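PDB 3AJF: suppressor of RNA silencing p3 from Rice hoja blanca virus, which suppresses RNA-mediated gene silencing of the host as a homodimer, presumably by binding double-stranded RNA, and is represented here by its helical domain. Local coordinates for residues K11-P16 and Y73-T78; L22-L27 and F34-F39; Q41-P46 and S82-Y87. One frame throughout, in Å; residues are numbered along the deposited sequence.

Interaction 1. Residues K11-P16 and Y73-T78; sequences KDLPIP and YRLPLT
Ile15 and Pro76 bring the two backbones closest, their CA atoms 5.3 Å apart, where the chain leaving strand 13-14 passes over the first turn of helix 74-85. Pro76 is the centre of the contact. Its CG meets CD of Pro16 at 3.7 Å, the two rings crossing at about a right angle, while its CB lies 3.7 Å from the carbonyl O of Pro14 and 4.0 Å from CA of Ile15. Proline suits this place in the first turn of a helix, because residues there have no carbonyl one turn back to bond with and the missing N-H loses no helical bond. The arrangement packs the start of helix 74-85 against the short antiparallel hairpin of strands 9-10 and 13-14; the Cys10-Cys79 disulfide ties the same hairpin to the same helix. Pro16 is itself the N-cap residue of helix 17-30, and its ring slides past Tyr73, with CG 4.0 Å from Tyr73 CE1. Tyr73 also rests on Asp18 and Leu19 of that helix. On the other flank Leu13 and Leu75 cross nearly at right angles, branch to branch: Leu13 CD1 is 4.0 Å from Leu75 CG. Leu75 has CG anti to its own N (chi1 179°), which carries its branched end nearer the strand, and it also packs on Val89 of the second subunit.

Interaction 2. Residues L22-L27 and F34-F39; sequences LFFDIL and FDEHMF
Phe24, Phe39 and Phe23 form an aromatic cluster with Phe39 in the middle, which packs helix 17-30 against the start of helix 36-44 and so joins two consecutive helices of this helical domain. From its backbone outward, Phe24 touches the second segment with CB and then along one side of its ring, through CD1, CE1 and CZ. CB stands almost straight above the centre of the Phe39 ring, 3.9 Å from its centroid, a CH-pi contact. The first torsion sets CG anti to the backbone N (chi1 174°), and this sends the ring across Phe39 to the beginning of the next helix. CD1 comes 3.5 Å from Phe39 CG, giving an offset edge-to-face pair in which Phe24 offers the edge and the planes meet at 66°. Farther out, CE1 approaches the carbonyl carbon of Asp35, and CZ ends 3.4 Å from the backbone N of Glu36, in the first turn. Phenylalanine suits the site, being long enough to reach from helix 17-30 to the first turn of helix 36-44, with an edge to offer Phe39.

Phe39 in turn points its own edge at the face of Phe23 in a T-shaped pair, centroids 5.5 Å apart and planes nearly perpendicular. Phe23 goes on to meet the ring of Phe55 in helix 49-64. Leu27 packs beside the cluster: its CD2 touches the edge of Phe39 and lies over one face of Phe34, 3.8 Å from the centroid, while Met38, a selenomethionine, covers the opposite face with CE. Asp35, a good N-cap residue because its short carboxylate can turn back, receives Met38 N at OD1, 2.8 Å away and nearly straight at 162°.

Interaction 3. Residues Q41-P46 and S82-Y87; sequences QMIRKP and STYSEY
Tyr84 makes the polar link, its hydroxyl donating to the carbonyl O of Ile43, OH to O 2.5 Å, which is shorter than usual and doubtful in its exact length. That oxygen lies at the ring edge, near its plane. Tyrosine suits the place: with CG anti to its carbonyl carbon (chi1 -82°) its ring reaches across from helix 74-85 and still carries a donor for a carbonyl near the end of helix 36-44. The carbonyl O of Met42 comes 3.2 Å from Tyr84 CE2.

The C-terminal turn of helix 36-44 is thus packed against the end of helix 74-85, and helix 49-64 packs on both: Tyr84 meets Phe55 edge-to-face, and Pro46 rests on Leu52.

The apolar contacts gather on Pro46, just past the helix. Its CD sits over the centre of the Tyr87 ring, 3.6 Å from the centroid and 6° off the normal, a CH-pi contact suited to the polarised CH groups beside a proline nitrogen. Its CG touches the edge of Tyr84, 3.9 Å from CD2. Ile43 adds CD1, 4.3 Å from Tyr84 CZ.

Within 41-46, Gln41 NE2 bonds to Lys45 O at 2.9 Å, bridging the last helical turn.

Overall arrangement
The centres of the three contacts lie 8 to 10 Å from the centre of a small, mostly helical domain, interactions 1 and 2 on opposite sides of it and about 17 Å apart, and interaction 3 about 14 Å from the centre of each. Along the chain, interaction 2 falls between the two halves of interaction 1 and closes before interaction 3 opens, whereas interactions 1 and 3 interleave. Helix 74-85 serves interactions 1 and 3, and helix 36-44 serves interactions 2 and 3. Direct packing joins them: Tyr73 on Leu22, Lys11 on Thr83, and Phe34 on Met42. This is consistent with interactions 1 and 3 setting the place of helix 74-85, which also meets the second subunit.

Interaction 1. Residues K11-P16 and Y73-T78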
loop_
_atom_site.group_PDB
_atom_site.type_symbol
_atom_site.label_atom_id
_atom_site.label_comp_id
_atom_site.label_asym_id
_atom_site.label_seq_id
_atom_site.Cartn_x
_atom_site.Cartn_y
_atom_site.Cartn_z
ATOM N N LYS A 11 -11.178 -2.594 -9.297
ATOM C CA LYS A 11 -12.369 -2.089 -8.592
ATOM C C LYS A 11 -13.230 -1.258 -9.555
ATOM O O LYS A 11 -13.775 -0.220 -9.187
ATOM C CB LYS A 11 -11.958 -1.243 -7.375
ATOM C CG LYS A 11 -11.468 -2.028 -6.134
ATOM C CD LYS A 11 -10.994 -1.023 -5.066
ATOM C CE LYS A 11 -10.921 -1.634 -3.659
ATOM N NZ LYS A 11 -11.181 -0.605 -2.565
ATOM N N ASP A 12 -13.323 -1.720 -10.800
ATOM C CA ASP A 12 -14.123 -1.087 -11.856
ATOM C C ASP A 12 -13.566 0.231 -12.402
ATOM O O ASP A 12 -14.202 0.885 -13.241
ATOM C CB ASP A 12 -15.608 -0.962 -11.441
ATOM C CG ASP A 12 -16.305 -2.322 -11.341
ATOM O OD1 ASP A 12 -16.200 -3.138 -12.290
ATOM O OD2 ASP A 12 -16.958 -2.582 -10.305
ATOM N N LEU A 13 -12.366 0.604 -11.951
ATOM C CA LEU A 13 -11.683 1.795 -12.428
ATOM C C LEU A 13 -10.642 1.358 -13.453
ATOM O O LEU A 13 -9.833 0.469 -13.159
ATOM C CB LEU A 13 -10.969 2.508 -11.270
ATOM C CG LEU A 13 -11.715 2.897 -9.985
ATOM C CD1 LEU A 13 -10.728 3.400 -8.902
ATOM C CD2 LEU A 13 -12.799 3.942 -10.235
ATOM N N PRO A 14 -10.657 1.971 -14.645
ATOM C CA PRO A 14 -9.691 1.693 -15.708
ATOM C C PRO A 14 -8.244 1.969 -15.294
ATOM O O PRO A 14 -7.937 3.023 -14.730
ATOM C CB PRO A 14 -10.106 2.647 -16.820
ATOM C CG PRO A 14 -11.591 2.879 -16.574
ATOM C CD PRO A 14 -11.673 2.952 -15.075
ATOM N N ILE A 15 -7.372 1.003 -15.563
ATOM C CA ILE A 15 -5.957 1.120 -15.247
ATOM C C ILE A 15 -5.259 1.220 -16.570
ATOM O O ILE A 15 -5.185 0.227 -17.270
ATOM C CB ILE A 15 -5.438 -0.156 -14.571
ATOM C CG1 ILE A 15 -6.260 -0.474 -13.355
ATOM C CG2 ILE A 15 -3.916 -0.067 -14.245
ATOM C CD1 ILE A 15 -6.445 -1.909 -13.254
ATOM N N PRO A 16 -4.704 2.398 -16.909
ATOM C CA PRO A 16 -4.044 2.503 -18.205
ATOM C C PRO A 16 -2.861 1.540 -18.322
ATOM O O PRO A 16 -2.107 1.333 -17.361
ATOM C CB PRO A 16 -3.587 3.972 -18.257
ATOM C CG PRO A 16 -4.387 4.660 -17.236
ATOM C CD PRO A 16 -4.636 3.659 -16.154
ATOM N N TYR A 73 -2.841 9.132 -13.683
ATOM C CA TYR A 73 -2.340 7.876 -13.159
ATOM C C TYR A 73 -2.596 7.766 -11.664
ATOM O O TYR A 73 -2.527 6.668 -11.125
ATOM C CB TYR A 73 -0.837 7.714 -13.458
ATOM C CG TYR A 73 -0.487 7.298 -14.891
ATOM C CD1 TYR A 73 -1.443 7.319 -15.927
ATOM C CD2 TYR A 73 0.808 6.900 -15.207
ATOM C CE1 TYR A 73 -1.117 6.920 -17.220
ATOM C CE2 TYR A 73 1.142 6.514 -16.503
ATOM C CZ TYR A 73 0.178 6.529 -17.488
ATOM O OH TYR A 73 0.534 6.154 -18.748
ATOM N N ARG A 74 -2.935 8.880 -10.996
ATOM C CA ARG A 74 -2.984 8.834 -9.527
ATOM C C ARG A 74 -4.060 7.901 -8.970
ATOM O O ARG A 74 -3.805 7.157 -8.010
ATOM C CB ARG A 74 -3.081 10.235 -8.878
ATOM C CG ARG A 74 -1.915 11.189 -9.211
ATOM C CD ARG A 74 -1.890 12.367 -8.240
ATOM N NE ARG A 74 -1.425 11.920 -6.929
ATOM C CZ ARG A 74 -0.159 11.664 -6.611
ATOM N NH1 ARG A 74 0.813 11.894 -7.478
ATOM N NH2 ARG A 74 0.146 11.226 -5.394
ATOM N N LEU A 75 -5.247 7.960 -9.554
ATOM C CA LEU A 75 -6.386 7.185 -9.048
ATOM C C LEU A 75 -6.202 5.676 -9.301
ATOM O O LEU A 75 -6.362 4.870 -8.369
ATOM C CB LEU A 75 -7.715 7.709 -9.619
ATOM C CG LEU A 75 -9.011 6.994 -9.205
ATOM C CD1 LEU A 75 -9.104 6.864 -7.680
ATOM C CD2 LEU A 75 -10.239 7.704 -9.758
ATOM N N PRO A 76 -5.869 5.289 -10.545
ATOM C CA PRO A 76 -5.608 3.860 -10.767
ATOM C C PRO A 76 -4.426 3.296 -9.963
ATOM O O PRO A 76 -4.503 2.151 -9.509
ATOM C CB PRO A 76 -5.344 3.749 -12.265
ATOM C CG PRO A 76 -5.296 5.163 -12.815
ATOM C CD PRO A 76 -5.834 6.093 -11.788
ATOM N N LEU A 77 -3.366 4.078 -9.773
ATOM C CA LEU A 77 -2.214 3.566 -9.066
ATOM C C LEU A 77 -2.541 3.408 -7.583
ATOM O O LEU A 77 -2.145 2.431 -6.952
ATOM C CB LEU A 77 -0.995 4.471 -9.283
ATOM C CG LEU A 77 0.335 4.056 -8.651
ATOM C CD1 LEU A 77 0.697 2.611 -9.035
ATOM C CD2 LEU A 77 1.428 5.037 -9.076
ATOM N N THR A 78 -3.303 4.354 -7.039
ATOM C CA THR A 78 -3.741 4.256 -5.673
ATOM C C THR A 78 -4.665 3.055 -5.514
ATOM O O THR A 78 -4.606 2.354 -4.489
ATOM C CB THR A 78 -4.474 5.558 -5.255
ATOM O OG1 THR A 78 -3.537 6.643 -5.280
ATOM C CG2 THR A 78 -5.054 5.437 -3.870
#

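Interaction 2. Residues L22-L27 and F34-F39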
loop_
_atom_site.group_PDB
_atom_site.type_symbol
_atom_site.label_atom_id
_atom_site.label_comp_id
_atom_site.label_asym_id
_atom_site.label_seq_id
_atom_site.Cartn_x
_atom_site.Cartn_y
_atom_site.Cartn_z
ATOM N N LEU A 22 4.983 1.410 -16.726
ATOM C CA LEU A 22 5.810 2.370 -15.991
ATOM C C LEU A 22 6.154 1.843 -14.582
ATOM O O LEU A 22 7.310 1.960 -14.144
ATOM C CB LEU A 22 5.090 3.717 -15.893
ATOM C CG LEU A 22 5.796 4.810 -15.084
ATOM C CD1 LEU A 22 7.151 5.215 -15.752
ATOM C CD2 LEU A 22 4.861 5.992 -14.859
ATOM N N PHE A 23 5.150 1.258 -13.915
ATOM C CA PHE A 23 5.271 0.664 -12.558
ATOM C C PHE A 23 6.339 -0.427 -12.654
ATOM O O PHE A 23 7.323 -0.394 -11.899
ATOM C CB PHE A 23 3.893 0.114 -12.136
ATOM C CG PHE A 23 3.813 -0.511 -10.748
ATOM C CD1 PHE A 23 4.843 -0.413 -9.801
ATOM C CD2 PHE A 23 2.630 -1.163 -10.380
ATOM C CE1 PHE A 23 4.714 -1.000 -8.545
ATOM C CE2 PHE A 23 2.482 -1.735 -9.097
ATOM C CZ PHE A 23 3.535 -1.653 -8.181
ATOM N N PHE A 24 6.189 -1.343 -13.614
ATOM C CA PHE A 24 7.159 -2.419 -13.750
ATOM C C PHE A 24 8.599 -1.879 -13.978
ATOM O O PHE A 24 9.576 -2.353 -13.371
ATOM C CB PHE A 24 6.796 -3.386 -14.888
ATOM C CG PHE A 24 7.873 -4.407 -15.127
ATOM C CD1 PHE A 24 8.124 -5.382 -14.166
ATOM C CD2 PHE A 24 8.718 -4.318 -16.242
ATOM C CE1 PHE A 24 9.176 -6.315 -14.323
ATOM C CE2 PHE A 24 9.769 -5.247 -16.435
ATOM C CZ PHE A 24 9.987 -6.250 -15.460
ATOM N N ASP A 25 8.726 -0.874 -14.842
ATOM C CA ASP A 25 10.037 -0.312 -15.183
ATOM C C ASP A 25 10.732 0.266 -13.943
ATOM O O ASP A 25 11.947 0.081 -13.747
ATOM C CB ASP A 25 9.885 0.783 -16.224
ATOM C CG ASP A 25 9.685 0.241 -17.609
ATOM O OD1 ASP A 25 9.828 -0.990 -17.796
ATOM O OD2 ASP A 25 9.402 1.042 -18.532
ATOM N N ILE A 26 9.951 0.972 -13.130
ATOM C CA ILE A 26 10.466 1.631 -11.932
ATOM C C ILE A 26 10.826 0.575 -10.902
ATOM O O ILE A 26 11.906 0.622 -10.328
ATOM C CB ILE A 26 9.424 2.666 -11.409
ATOM C CG1 ILE A 26 9.436 3.885 -12.345
ATOM C CG2 ILE A 26 9.698 3.063 -9.964
ATOM C CD1 ILE A 26 8.341 4.943 -12.103
ATOM N N LEU A 27 9.926 -0.399 -10.693
ATOM C CA LEU A 27 10.162 -1.491 -9.744
ATOM C C LEU A 27 11.416 -2.286 -10.139
ATOM O O LEU A 27 12.280 -2.590 -9.297
ATOM C CB LEU A 27 8.930 -2.404 -9.669
ATOM C CG LEU A 27 9.019 -3.696 -8.871
ATOM C CD1 LEU A 27 9.421 -3.394 -7.435
ATOM C CD2 LEU A 27 7.686 -4.361 -8.910
ATOM N N PHE A 34 13.622 -8.470 -9.670
ATOM C CA PHE A 34 12.173 -8.466 -9.774
ATOM C C PHE A 34 11.782 -8.422 -11.268
ATOM O O PHE A 34 11.532 -7.362 -11.851
ATOM C CB PHE A 34 11.579 -7.301 -8.960
ATOM C CG PHE A 34 10.201 -7.576 -8.434
ATOM C CD1 PHE A 34 9.955 -7.594 -7.055
ATOM C CD2 PHE A 34 9.154 -7.847 -9.306
ATOM C CE1 PHE A 34 8.677 -7.857 -6.566
ATOM C CE2 PHE A 34 7.873 -8.117 -8.832
ATOM C CZ PHE A 34 7.637 -8.114 -7.452
ATOM N N ASP A 35 11.768 -9.596 -11.889
ATOM C CA ASP A 35 11.567 -9.703 -13.320
ATOM C C ASP A 35 10.088 -9.670 -13.708
ATOM O O ASP A 35 9.171 -9.665 -12.859
ATOM C CB ASP A 35 12.248 -10.983 -13.858
ATOM C CG ASP A 35 11.695 -12.264 -13.226
ATOM O OD1 ASP A 35 10.529 -12.301 -12.787
ATOM O OD2 ASP A 35 12.438 -13.261 -13.171
ATOM N N GLU A 36 9.865 -9.661 -15.007
ATOM C CA GLU A 36 8.530 -9.602 -15.573
ATOM C C GLU A 36 7.634 -10.738 -15.089
ATOM O O GLU A 36 6.441 -10.558 -14.846
ATOM C CB GLU A 36 8.670 -9.709 -17.078
ATOM C CG GLU A 36 7.618 -8.952 -17.810
ATOM C CD GLU A 36 7.865 -8.959 -19.311
ATOM O OE1 GLU A 36 9.009 -8.605 -19.735
ATOM O OE2 GLU A 36 6.906 -9.323 -20.053
ATOM N N HIS A 37 8.202 -11.931 -14.978
ATOM C CA HIS A 37 7.422 -13.061 -14.513
ATOM C C HIS A 37 6.961 -12.849 -13.059
ATOM O O HIS A 37 5.811 -13.112 -12.721
ATOM C CB HIS A 37 8.205 -14.356 -14.676
ATOM C CG HIS A 37 7.556 -15.526 -14.023
ATOM N ND1 HIS A 37 6.539 -16.236 -14.620
ATOM C CD2 HIS A 37 7.774 -16.112 -12.821
ATOM C CE1 HIS A 37 6.154 -17.210 -13.814
ATOM N NE2 HIS A 37 6.882 -17.155 -12.713
HETATM N N MSE A 38 7.839 -12.365 -12.194
HETATM C CA MSE A 38 7.425 -12.128 -10.821
HETATM C C MSE A 38 6.402 -11.005 -10.752
HETATM O O MSE A 38 5.494 -11.034 -9.913
HETATM C CB MSE A 38 8.634 -11.800 -9.951
HETATM C CG MSE A 38 9.626 -12.970 -9.909
HETATM SE SE MSE A 38 11.243 -12.389 -9.000
HETATM C CE MSE A 38 10.257 -11.168 -7.646
ATOM N N PHE A 39 6.557 -10.012 -11.625
ATOM C CA PHE A 39 5.609 -8.889 -11.687
ATOM C C PHE A 39 4.223 -9.429 -12.058
ATOM O O PHE A 39 3.227 -9.114 -11.384
ATOM C CB PHE A 39 6.063 -7.807 -12.681
ATOM C CG PHE A 39 5.188 -6.572 -12.685
ATOM C CD1 PHE A 39 5.364 -5.571 -11.721
ATOM C CD2 PHE A 39 4.192 -6.401 -13.658
ATOM C CE1 PHE A 39 4.550 -4.419 -11.726
ATOM C CE2 PHE A 39 3.378 -5.254 -13.666
ATOM C CZ PHE A 39 3.550 -4.269 -12.700
#

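Interaction 3. Residues Q41-P46 and S82-Y87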
loop_
_atom_site.group_PDB
_atom_site.type_symbol
_atom_site.label_atom_id
_atom_site.label_comp_id
_atom_site.label_asym_id
_atom_site.label_seq_id
_atom_site.Cartn_x
_atom_site.Cartn_y
_atom_site.Cartn_z
ATOM N N GLN A 41 3.050 -12.573 -11.802
ATOM C CA GLN A 41 2.557 -13.395 -10.696
ATOM C C GLN A 41 1.963 -12.525 -9.577
ATOM O O GLN A 41 0.925 -12.853 -9.017
ATOM C CB GLN A 41 3.661 -14.259 -10.103
ATOM C CG GLN A 41 3.177 -15.029 -8.863
ATOM C CD GLN A 41 2.087 -16.018 -9.205
ATOM O OE1 GLN A 41 2.272 -16.872 -10.075
ATOM N NE2 GLN A 41 0.939 -15.910 -8.535
HETATM N N MSE A 42 2.629 -11.419 -9.253
HETATM C CA MSE A 42 2.134 -10.545 -8.208
HETATM C C MSE A 42 0.772 -9.974 -8.620
HETATM O O MSE A 42 -0.138 -9.826 -7.796
HETATM C CB MSE A 42 3.090 -9.400 -8.009
HETATM C CG MSE A 42 2.932 -8.750 -6.745
HETATM SE SE MSE A 42 3.805 -9.826 -5.418
HETATM C CE MSE A 42 5.635 -9.852 -6.058
ATOM N N ILE A 43 0.653 -9.644 -9.902
ATOM C CA ILE A 43 -0.598 -9.103 -10.407
ATOM C C ILE A 43 -1.747 -10.111 -10.253
ATOM O O ILE A 43 -2.901 -9.740 -9.902
ATOM C CB ILE A 43 -0.453 -8.633 -11.900
ATOM C CG1 ILE A 43 0.436 -7.380 -11.982
ATOM C CG2 ILE A 43 -1.848 -8.324 -12.537
ATOM C CD1 ILE A 43 -0.164 -6.119 -11.399
ATOM N N ARG A 44 -1.432 -11.378 -10.559
ATOM C CA ARG A 44 -2.405 -12.455 -10.475
ATOM C C ARG A 44 -2.701 -12.840 -9.042
ATOM O O ARG A 44 -3.875 -13.034 -8.689
ATOM C CB ARG A 44 -1.911 -13.685 -11.235
ATOM C CG ARG A 44 -1.824 -13.486 -12.732
ATOM C CD ARG A 44 -1.774 -14.844 -13.463
ATOM N NE ARG A 44 -0.624 -15.643 -13.047
ATOM C CZ ARG A 44 0.608 -15.526 -13.545
ATOM N NH1 ARG A 44 0.894 -14.612 -14.486
ATOM N NH2 ARG A 44 1.570 -16.324 -13.088
ATOM N N LYS A 45 -1.655 -12.980 -8.226
ATOM C CA LYS A 45 -1.828 -13.405 -6.834
ATOM C C LYS A 45 -0.527 -13.362 -6.091
ATOM O O LYS A 45 0.315 -14.241 -6.268
ATOM C CB LYS A 45 -2.433 -14.823 -6.717
ATOM C CG LYS A 45 -2.972 -15.124 -5.294
ATOM C CD LYS A 45 -3.661 -16.492 -5.240
ATOM C CE LYS A 45 -4.249 -16.780 -3.857
ATOM N NZ LYS A 45 -4.527 -18.281 -3.699
ATOM N N PRO A 46 -0.326 -12.305 -5.292
ATOM C CA PRO A 46 0.905 -12.207 -4.486
ATOM C C PRO A 46 1.124 -13.489 -3.666
ATOM O O PRO A 46 0.170 -13.997 -3.053
ATOM C CB PRO A 46 0.605 -11.015 -3.572
ATOM C CG PRO A 46 -0.317 -10.137 -4.444
ATOM C CD PRO A 46 -1.200 -11.130 -5.128
ATOM N N SER A 82 -4.143 0.020 -2.909
ATOM C CA SER A 82 -5.211 -0.258 -1.985
ATOM C C SER A 82 -5.645 -1.719 -2.119
ATOM O O SER A 82 -5.791 -2.432 -1.089
ATOM C CB SER A 82 -6.351 0.748 -2.221
ATOM O OG SER A 82 -7.537 0.312 -1.628
ATOM N N THR A 83 -5.807 -2.188 -3.359
ATOM C CA THR A 83 -6.237 -3.563 -3.602
ATOM C C THR A 83 -5.187 -4.643 -3.340
ATOM O O THR A 83 -5.516 -5.694 -2.780
ATOM C CB THR A 83 -6.872 -3.788 -5.038
ATOM O OG1 THR A 83 -5.868 -3.682 -6.032
ATOM C CG2 THR A 83 -7.847 -2.757 -5.338
ATOM N N TYR A 84 -3.928 -4.396 -3.710
ATOM C CA TYR A 84 -2.929 -5.452 -3.567
ATOM C C TYR A 84 -2.477 -5.575 -2.122
ATOM O O TYR A 84 -2.074 -6.652 -1.692
ATOM C CB TYR A 84 -1.769 -5.244 -4.539
ATOM C CG TYR A 84 -2.181 -5.789 -5.885
ATOM C CD1 TYR A 84 -2.730 -4.955 -6.860
ATOM C CD2 TYR A 84 -2.091 -7.159 -6.150
ATOM C CE1 TYR A 84 -3.163 -5.464 -8.085
ATOM C CE2 TYR A 84 -2.543 -7.685 -7.381
ATOM C CZ TYR A 84 -3.075 -6.832 -8.325
ATOM O OH TYR A 84 -3.503 -7.347 -9.525
ATOM N N SER A 85 -2.595 -4.482 -1.357
ATOM C CA SER A 85 -2.319 -4.556 0.089
ATOM C C SER A 85 -3.239 -5.549 0.793
ATOM O O SER A 85 -2.866 -6.155 1.817
ATOM C CB SER A 85 -2.364 -3.161 0.740
ATOM O OG SER A 85 -3.693 -2.658 0.709
ATOM N N GLU A 86 -4.418 -5.771 0.225
ATOM C CA GLU A 86 -5.418 -6.681 0.826
ATOM C C GLU A 86 -4.901 -8.094 1.023
ATOM O O GLU A 86 -5.334 -8.795 1.934
ATOM C CB GLU A 86 -6.704 -6.751 -0.019
ATOM C CG GLU A 86 -7.399 -5.390 -0.193
ATOM C CD GLU A 86 -8.620 -5.476 -1.138
ATOM O OE1 GLU A 86 -9.000 -6.612 -1.478
ATOM O OE2 GLU A 86 -9.188 -4.423 -1.521
ATOM N N TYR A 87 -3.935 -8.501 0.206
ATOM C CA TYR A 87 -3.460 -9.866 0.237
ATOM C C TYR A 87 -2.721 -10.136 1.557
ATOM O O TYR A 87 -2.627 -11.277 1.987
ATOM C CB TYR A 87 -2.592 -10.151 -1.004
ATOM C CG TYR A 87 -3.456 -10.340 -2.259
ATOM C CD1 TYR A 87 -4.013 -11.570 -2.541
ATOM C CD2 TYR A 87 -3.722 -9.289 -3.121
ATOM C CE1 TYR A 87 -4.828 -11.780 -3.674
ATOM C CE2 TYR A 87 -4.543 -9.479 -4.273
ATOM C CZ TYR A 87 -5.075 -10.739 -4.523
ATOM O OH TYR A 87 -5.888 -10.987 -5.622
#